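Local coordinates for protein putative 6-phosphogluconolactonase (Neisseria gonorrhoeae, PDB 3LHI) that probably hydrolyses 6-phosphogluconolactone to 6-phosphogluconate in the oxidative stage of the pentose phosphate pathway, at residues Phe145-Gln150 with His165-Ala171. Sequence-based numbering, arbitrary orientation.
Sequences FPKAPQ and HTTPVTA. With EDO (1,2-ethanediol), chain B.
Gln150 turns its CG anti to its own carbonyl carbon (chi1 -47°) and then bends at chi2 (91°), which lays its amide against the backbone and hydroxyl of Thr167. Thr167 likewise holds OG1 anti to its carbonyl carbon, on the side of its own N, and both groups face the same amide. Two hydrogen bonds result. Thr167 N donates to Gln150 OE1 at 2.9 Å, coming from above the carbonyl plane rather than along a lone pair. Gln150 NE2 donates to Thr167 OG1 at 3.0 Å, nearly straight and within the amide plane. Gln150 NE2 also sits 3.8 Å above one face of the His165 ring, toward its rim. Glu174 OE1 is hydrogen-bonded to both His165 NE2 and Thr167 OG1, linking the ring to the hydroxyl.

At the other end, Pro168 CB stands over the centre of the Phe145 ring, 3.6 Å from the centroid, in a CH-pi contact. The Phe145 ring also stacks with His140. Between the two ends, Ala148 CA makes a CA-H...O contact with Thr167 O at 3.2 Å. One water accepts from Lys147 N and donates to Pro168 O, each at 2.9 Å. Val169 CG2 rests against Lys147 O.

The contact joins the loop leading into helix 151-155 to the end of strand 163-166 and the turn beyond it. The amide of the N-cap residue Gln150 accepts with its oxygen and donates with its nitrogen, both toward Thr167, and this pairing sets which way round the amide lies. Because Thr167 OG1 accepts from Gln150 NE2, its own proton is probably directed to Glu174 OE1.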
loop_
_atom_site.group_PDB
_atom_site.type_symbol
_atom_site.label_atom_id
_atom_site.label_comp_id
_atom_site.label_asym_id
_atom_site.label_seq_id
_atom_site.Cartn_x
_atom_site.Cartn_y
_atom_site.Cartn_z
ATOM N N PHE A 145 10.995 -1.990 5.892
ATOM C CA PHE A 145 12.287 -2.305 5.321
ATOM C C PHE A 145 13.117 -3.188 6.291
ATOM O O PHE A 145 13.097 -2.947 7.496
ATOM C CB PHE A 145 13.073 -1.025 5.063
ATOM C CG PHE A 145 12.649 -0.273 3.817
ATOM C CD1 PHE A 145 13.250 -0.551 2.625
ATOM C CD2 PHE A 145 11.659 0.717 3.864
ATOM C CE1 PHE A 145 12.863 0.150 1.464
ATOM C CE2 PHE A 145 11.263 1.390 2.736
ATOM C CZ PHE A 145 11.874 1.109 1.518
ATOM N N PRO A 146 13.815 -4.198 5.762
ATOM C CA PRO A 146 14.475 -5.168 6.656
ATOM C C PRO A 146 15.576 -4.606 7.544
ATOM O O PRO A 146 15.821 -5.161 8.625
ATOM C CB PRO A 146 15.003 -6.207 5.690
ATOM C CG PRO A 146 15.181 -5.457 4.385
ATOM C CD PRO A 146 14.037 -4.517 4.341
ATOM N N LYS A 147 16.243 -3.532 7.148
ATOM C CA LYS A 147 17.289 -2.916 7.978
ATOM C C LYS A 147 16.805 -1.734 8.800
ATOM O O LYS A 147 17.567 -1.107 9.519
ATOM C CB LYS A 147 18.491 -2.481 7.101
ATOM C CG LYS A 147 19.107 -3.648 6.352
ATOM C CD LYS A 147 20.390 -3.267 5.692
ATOM C CE LYS A 147 21.039 -4.490 4.980
ATOM N NZ LYS A 147 20.146 -5.731 4.765
ATOM N N ALA A 148 15.502 -1.407 8.742
ATOM C CA ALA A 148 15.012 -0.303 9.530
ATOM C C ALA A 148 15.273 -0.543 11.024
ATOM O O ALA A 148 14.862 -1.585 11.522
ATOM C CB ALA A 148 13.472 -0.120 9.301
ATOM N N PRO A 149 15.773 0.457 11.751
ATOM C CA PRO A 149 15.921 0.250 13.207
ATOM C C PRO A 149 14.597 0.110 13.929
ATOM O O PRO A 149 14.558 -0.428 15.024
ATOM C CB PRO A 149 16.602 1.536 13.673
ATOM C CG PRO A 149 16.967 2.288 12.512
ATOM C CD PRO A 149 16.416 1.690 11.269
ATOM N N GLN A 150 13.522 0.550 13.306
ATOM C CA GLN A 150 12.173 0.486 13.837
ATOM C C GLN A 150 11.437 -0.815 13.454
ATOM O O GLN A 150 10.242 -0.938 13.675
ATOM C CB GLN A 150 11.353 1.717 13.433
ATOM C CG GLN A 150 12.078 3.033 13.651
ATOM C CD GLN A 150 12.873 3.508 12.437
ATOM O OE1 GLN A 150 13.209 2.709 11.547
ATOM N NE2 GLN A 150 13.164 4.804 12.392
ATOM N N HIS A 165 6.855 5.129 12.048
ATOM C CA HIS A 165 7.987 5.788 11.377
ATOM C C HIS A 165 9.078 4.774 11.150
ATOM O O HIS A 165 9.539 4.128 12.084
ATOM C CB HIS A 165 8.484 6.923 12.265
ATOM C CG HIS A 165 9.811 7.484 11.871
ATOM N ND1 HIS A 165 10.731 7.911 12.819
ATOM C CD2 HIS A 165 10.413 7.602 10.664
ATOM C CE1 HIS A 165 11.803 8.347 12.167
ATOM N NE2 HIS A 165 11.647 8.134 10.873
ATOM N N THR A 166 9.543 4.649 9.922
ATOM C CA THR A 166 10.656 3.781 9.600
ATOM C C THR A 166 11.740 4.563 8.835
ATOM O O THR A 166 11.480 5.557 8.150
ATOM C CB THR A 166 10.296 2.533 8.823
ATOM O OG1 THR A 166 9.850 2.939 7.525
ATOM C CG2 THR A 166 9.193 1.718 9.504
ATOM N N THR A 167 12.978 4.140 9.035
ATOM C CA THR A 167 14.149 4.632 8.314
ATOM C C THR A 167 14.614 3.477 7.415
ATOM O O THR A 167 15.002 2.407 7.891
ATOM C CB THR A 167 15.290 5.000 9.311
ATOM O OG1 THR A 167 14.821 5.950 10.237
ATOM C CG2 THR A 167 16.523 5.517 8.536
ATOM N N PRO A 168 14.570 3.645 6.059
ATOM C CA PRO A 168 14.818 2.503 5.219
ATOM C C PRO A 168 16.257 1.965 5.247
ATOM O O PRO A 168 16.445 0.780 4.985
ATOM C CB PRO A 168 14.471 3.026 3.824
ATOM C CG PRO A 168 13.448 4.058 4.056
ATOM C CD PRO A 168 13.918 4.756 5.311
ATOM N N VAL A 169 17.197 2.893 5.437
ATOM C CA VAL A 169 18.651 2.655 5.466
ATOM C C VAL A 169 19.186 2.485 4.060
ATOM O O VAL A 169 20.196 3.121 3.692
ATOM C CB VAL A 169 19.061 1.471 6.394
ATOM C CG1 VAL A 169 20.634 1.323 6.411
ATOM C CG2 VAL A 169 18.560 1.724 7.817
ATOM N N THR A 170 18.550 1.635 3.263
ATOM C CA THR A 170 18.980 1.326 1.916
ATOM C C THR A 170 18.285 2.138 0.806
ATOM O O THR A 170 18.528 1.912 -0.353
ATOM C CB THR A 170 18.784 -0.158 1.605
ATOM O OG1 THR A 170 17.387 -0.461 1.770
ATOM C CG2 THR A 170 19.617 -1.106 2.545
ATOM N N ALA A 171 17.380 3.007 1.199
ATOM C CA ALA A 171 16.573 3.852 0.280
ATOM C C ALA A 171 16.374 5.182 0.974
ATOM O O ALA A 171 16.445 5.279 2.205
ATOM C CB ALA A 171 15.228 3.152 -0.050
HETATM C C1 EDO B . 22.655 2.531 0.847
HETATM O O1 EDO B . 22.624 3.888 1.314
HETATM C C2 EDO B . 21.810 2.508 -0.407
HETATM O O2 EDO B . 21.253 1.213 -0.689
HETATM O O HOH W 1 16.271 -2.053 4.665
#